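Local coordinates for amphoterin-induced protein 1 (Mus musculus, PDB 2XOT) that promotes growth and fasciculation of neurites, may mediate homophilic and heterophilic cell-cell interaction, and homodimerises through its leucine-rich repeats, at residues B[178-183]-B[208-213]. Residues are numbered along the deposited sequence; the frame is centred on the assembly and turned at random.
Sequences LPLTDL and YQLFSH
Leu210 holds its CG opposite the backbone N (chi1 -178°), which extends the side chain across to Leu180 and Leu183, whose own CG atoms stand beside the backbone N and opposite the carbonyl carbon. One methyl does the touching on the Leu210 side: CD2 lies 4.0 Å from Leu180 CD2 and 4.1 Å from Leu183 CD1, so it sits against a notch formed by the ends of two residues three apart on the helix 180-184. The approaches differ, Leu180 meeting Leu210 at a slant and Leu183 at close to a right angle. Both separations are ordinary van der Waals distances between apolar carbons. Leu210 takes the largest share, 75 Å² of the 179 Å² buried between the segments, and the closest pair of CA atoms, those of Leu180 and Leu210, is 7.3 Å apart.

Residues 178-183 belong to the sixth leucine-rich repeat and 208-213 to the helix 205-216 of the LRRCT cap, so the contact joins the last repeat of the solenoid to the module that closes its C-terminal end. Pro179, at the N-cap position and the centre of an inverse gamma turn, starts the repeat's short helix, with its O accepting from Leu183 N at 3.0 Å. Leu178, the first residue of that turn, brings CD1 to the Phe211 ring at its edge, near the ring plane, 4.4 Å from CE2. Leu207, one turn before Phe211, also touches Leu178 and Leu180, while Trp214 meets the Phe211 ring with its plane inclined by about 60°.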
ATOM      1  N   LEU B 178      10.490 -19.959  24.396  1.00 27.72           N
ATOM      2  CA  LEU B 178       9.609 -20.022  23.250  1.00 26.46           C
ATOM      3  C   LEU B 178       8.888 -21.349  23.218  1.00 26.36           C
ATOM      4  O   LEU B 178       9.422 -22.357  23.693  1.00 26.32           O
ATOM      5  CB  LEU B 178      10.419 -19.835  21.966  1.00 26.54           C
ATOM      6  CG  LEU B 178      11.157 -18.498  21.860  1.00 25.00           C
ATOM      7  CD1 LEU B 178      12.076 -18.519  20.651  1.00 25.60           C
ATOM      8  CD2 LEU B 178      10.178 -17.317  21.789  1.00 23.45           C
ATOM      9  N   PRO B 179       7.686 -21.366  22.631  1.00 26.03           N
ATOM     10  CA  PRO B 179       6.983 -22.602  22.394  1.00 26.29           C
ATOM     11  C   PRO B 179       7.502 -23.229  21.103  1.00 26.59           C
ATOM     12  O   PRO B 179       6.884 -23.082  20.062  1.00 25.64           O
ATOM     13  CB  PRO B 179       5.535 -22.146  22.235  1.00 25.84           C
ATOM     14  CG  PRO B 179       5.638 -20.815  21.578  1.00 25.77           C
ATOM     15  CD  PRO B 179       6.924 -20.203  22.118  1.00 26.73           C
ATOM     16  N   LEU B 180       8.625 -23.923  21.207  1.00 26.94           N
ATOM     17  CA  LEU B 180       9.364 -24.411  20.049  1.00 27.81           C
ATOM     18  C   LEU B 180       8.619 -25.437  19.219  1.00 28.50           C
ATOM     19  O   LEU B 180       8.693 -25.386  18.003  1.00 28.97           O
ATOM     20  CB  LEU B 180      10.699 -24.997  20.488  1.00 27.63           C
ATOM     21  CG  LEU B 180      11.676 -24.046  21.178  1.00 28.31           C
ATOM     22  CD1 LEU B 180      12.872 -24.841  21.689  1.00 27.69           C
ATOM     23  CD2 LEU B 180      12.122 -22.902  20.245  1.00 26.36           C
ATOM     24  N   THR B 181       7.923 -26.375  19.858  1.00 29.72           N
ATOM     25  CA  THR B 181       7.140 -27.378  19.133  1.00 30.46           C
ATOM     26  C   THR B 181       6.002 -26.735  18.346  1.00 30.31           C
ATOM     27  O   THR B 181       5.623 -27.219  17.274  1.00 29.73           O
ATOM     28  CB  THR B 181       6.536 -28.428  20.085  1.00 30.88           C
ATOM     29  OG1 THR B 181       7.576 -28.977  20.883  1.00 33.72           O
ATOM     30  CG2 THR B 181       5.905 -29.566  19.301  1.00 32.59           C
ATOM     31  N   ASP B 182       5.445 -25.656  18.892  1.00 29.97           N
ATOM     32  CA  ASP B 182       4.395 -24.927  18.191  1.00 30.29           C
ATOM     33  C   ASP B 182       4.963 -24.152  17.013  1.00 29.81           C
ATOM     34  O   ASP B 182       4.360 -24.108  15.938  1.00 30.21           O
ATOM     35  CB  ASP B 182       3.687 -23.942  19.136  1.00 30.63           C
ATOM     36  CG  ASP B 182       2.823 -24.637  20.176  1.00 32.97           C
ATOM     37  OD1 ASP B 182       2.276 -25.722  19.879  1.00 35.66           O
ATOM     38  OD2 ASP B 182       2.667 -24.083  21.284  1.00 35.97           O
ATOM     39  N   LEU B 183       6.116 -23.534  17.220  1.00 29.07           N
ATOM     40  CA  LEU B 183       6.757 -22.753  16.173  1.00 29.27           C
ATOM     41  C   LEU B 183       7.203 -23.590  14.977  1.00 30.07           C
ATOM     42  O   LEU B 183       7.103 -23.114  13.850  1.00 29.59           O
ATOM     43  CB  LEU B 183       7.965 -21.975  16.726  1.00 28.84           C
ATOM     44  CG  LEU B 183       7.650 -20.888  17.759  1.00 27.14           C
ATOM     45  CD1 LEU B 183       8.930 -20.160  18.172  1.00 23.59           C
ATOM     46  CD2 LEU B 183       6.612 -19.926  17.214  1.00 27.46           C
ATOM     47  N   TYR B 208      18.476 -24.081  19.025  1.00 27.38           N
ATOM     48  CA  TYR B 208      19.440 -24.041  17.936  1.00 27.19           C
ATOM     49  C   TYR B 208      18.899 -24.733  16.675  1.00 26.82           C
ATOM     50  O   TYR B 208      19.059 -24.246  15.564  1.00 26.82           O
ATOM     51  CB  TYR B 208      20.757 -24.704  18.359  1.00 27.69           C
ATOM     52  CG  TYR B 208      21.649 -24.988  17.179  1.00 27.49           C
ATOM     53  CD1 TYR B 208      22.270 -23.948  16.498  1.00 29.08           C
ATOM     54  CD2 TYR B 208      21.846 -26.286  16.720  1.00 26.93           C
ATOM     55  CE1 TYR B 208      23.075 -24.195  15.385  1.00 28.19           C
ATOM     56  CE2 TYR B 208      22.644 -26.540  15.623  1.00 26.23           C
ATOM     57  CZ  TYR B 208      23.253 -25.487  14.959  1.00 28.41           C
ATOM     58  OH  TYR B 208      24.055 -25.709  13.867  1.00 29.07           O
ATOM     59  N   GLN B 209      18.256 -25.863  16.876  1.00 26.96           N
ATOM     60  CA  GLN B 209      17.729 -26.676  15.795  1.00 27.53           C
ATOM     61  C   GLN B 209      16.612 -25.991  15.030  1.00 26.89           C
ATOM     62  O   GLN B 209      16.491 -26.171  13.814  1.00 27.22           O
ATOM     63  CB  GLN B 209      17.270 -28.018  16.355  1.00 28.20           C
ATOM     64  CG  GLN B 209      18.476 -28.917  16.615  1.00 30.84           C
ATOM     65  CD  GLN B 209      18.259 -29.991  17.648  1.00 34.32           C
ATOM     66  OE1 GLN B 209      19.226 -30.647  18.081  1.00 37.38           O
ATOM     67  NE2 GLN B 209      17.014 -30.184  18.064  1.00 34.45           N
ATOM     68  N   LEU B 210      15.798 -25.209  15.740  1.00 25.96           N
ATOM     69  CA  LEU B 210      14.769 -24.404  15.101  1.00 24.75           C
ATOM     70  C   LEU B 210      15.403 -23.365  14.179  1.00 23.91           C
ATOM     71  O   LEU B 210      15.103 -23.314  13.000  1.00 23.34           O
ATOM     72  CB  LEU B 210      13.883 -23.722  16.153  1.00 24.48           C
ATOM     73  CG  LEU B 210      12.733 -22.882  15.559  1.00 25.25           C
ATOM     74  CD1 LEU B 210      11.469 -23.748  15.225  1.00 24.38           C
ATOM     75  CD2 LEU B 210      12.374 -21.727  16.477  1.00 25.72           C
ATOM     76  N   PHE B 211      16.272 -22.531  14.729  1.00 23.86           N
ATOM     77  CA  PHE B 211      16.867 -21.443  13.973  1.00 24.13           C
ATOM     78  C   PHE B 211      17.818 -21.964  12.879  1.00 25.13           C
ATOM     79  O   PHE B 211      17.987 -21.328  11.837  1.00 25.77           O
ATOM     80  CB  PHE B 211      17.549 -20.462  14.935  1.00 24.32           C
ATOM     81  CG  PHE B 211      16.572 -19.562  15.662  1.00 24.00           C
ATOM     82  CD1 PHE B 211      15.961 -18.515  15.002  1.00 24.93           C
ATOM     83  CD2 PHE B 211      16.218 -19.797  16.973  1.00 24.56           C
ATOM     84  CE1 PHE B 211      15.021 -17.717  15.638  1.00 24.70           C
ATOM     85  CE2 PHE B 211      15.285 -18.972  17.612  1.00 24.02           C
ATOM     86  CZ  PHE B 211      14.703 -17.942  16.948  1.00 22.16           C
ATOM     87  N   SER B 212      18.429 -23.121  13.126  1.00 25.78           N
ATOM     88  CA  SER B 212      19.286 -23.775  12.136  1.00 27.19           C
ATOM     89  C   SER B 212      18.471 -24.143  10.892  1.00 26.83           C
ATOM     90  O   SER B 212      18.878 -23.876   9.775  1.00 27.96           O
ATOM     91  CB  SER B 212      19.940 -25.021  12.747  1.00 27.61           C
ATOM     92  OG  SER B 212      20.699 -25.738  11.785  1.00 30.40           O
ATOM     93  N   HIS B 213      17.296 -24.717  11.095  1.00 26.84           N
ATOM     94  CA  HIS B 213      16.393 -24.963  10.001  1.00 26.57           C
ATOM     95  C   HIS B 213      16.018 -23.667   9.267  1.00 26.43           C
ATOM     96  O   HIS B 213      16.149 -23.585   8.046  1.00 25.02           O
ATOM     97  CB  HIS B 213      15.136 -25.692  10.492  1.00 27.78           C
ATOM     98  CG  HIS B 213      14.116 -25.897   9.419  1.00 28.55           C
ATOM     99  ND1 HIS B 213      14.406 -26.573   8.257  1.00 29.85           N
ATOM    100  CD2 HIS B 213      12.836 -25.477   9.306  1.00 29.20           C
ATOM    101  CE1 HIS B 213      13.343 -26.571   7.476  1.00 30.88           C
ATOM    102  NE2 HIS B 213      12.372 -25.917   8.091  1.00 31.78           N
TER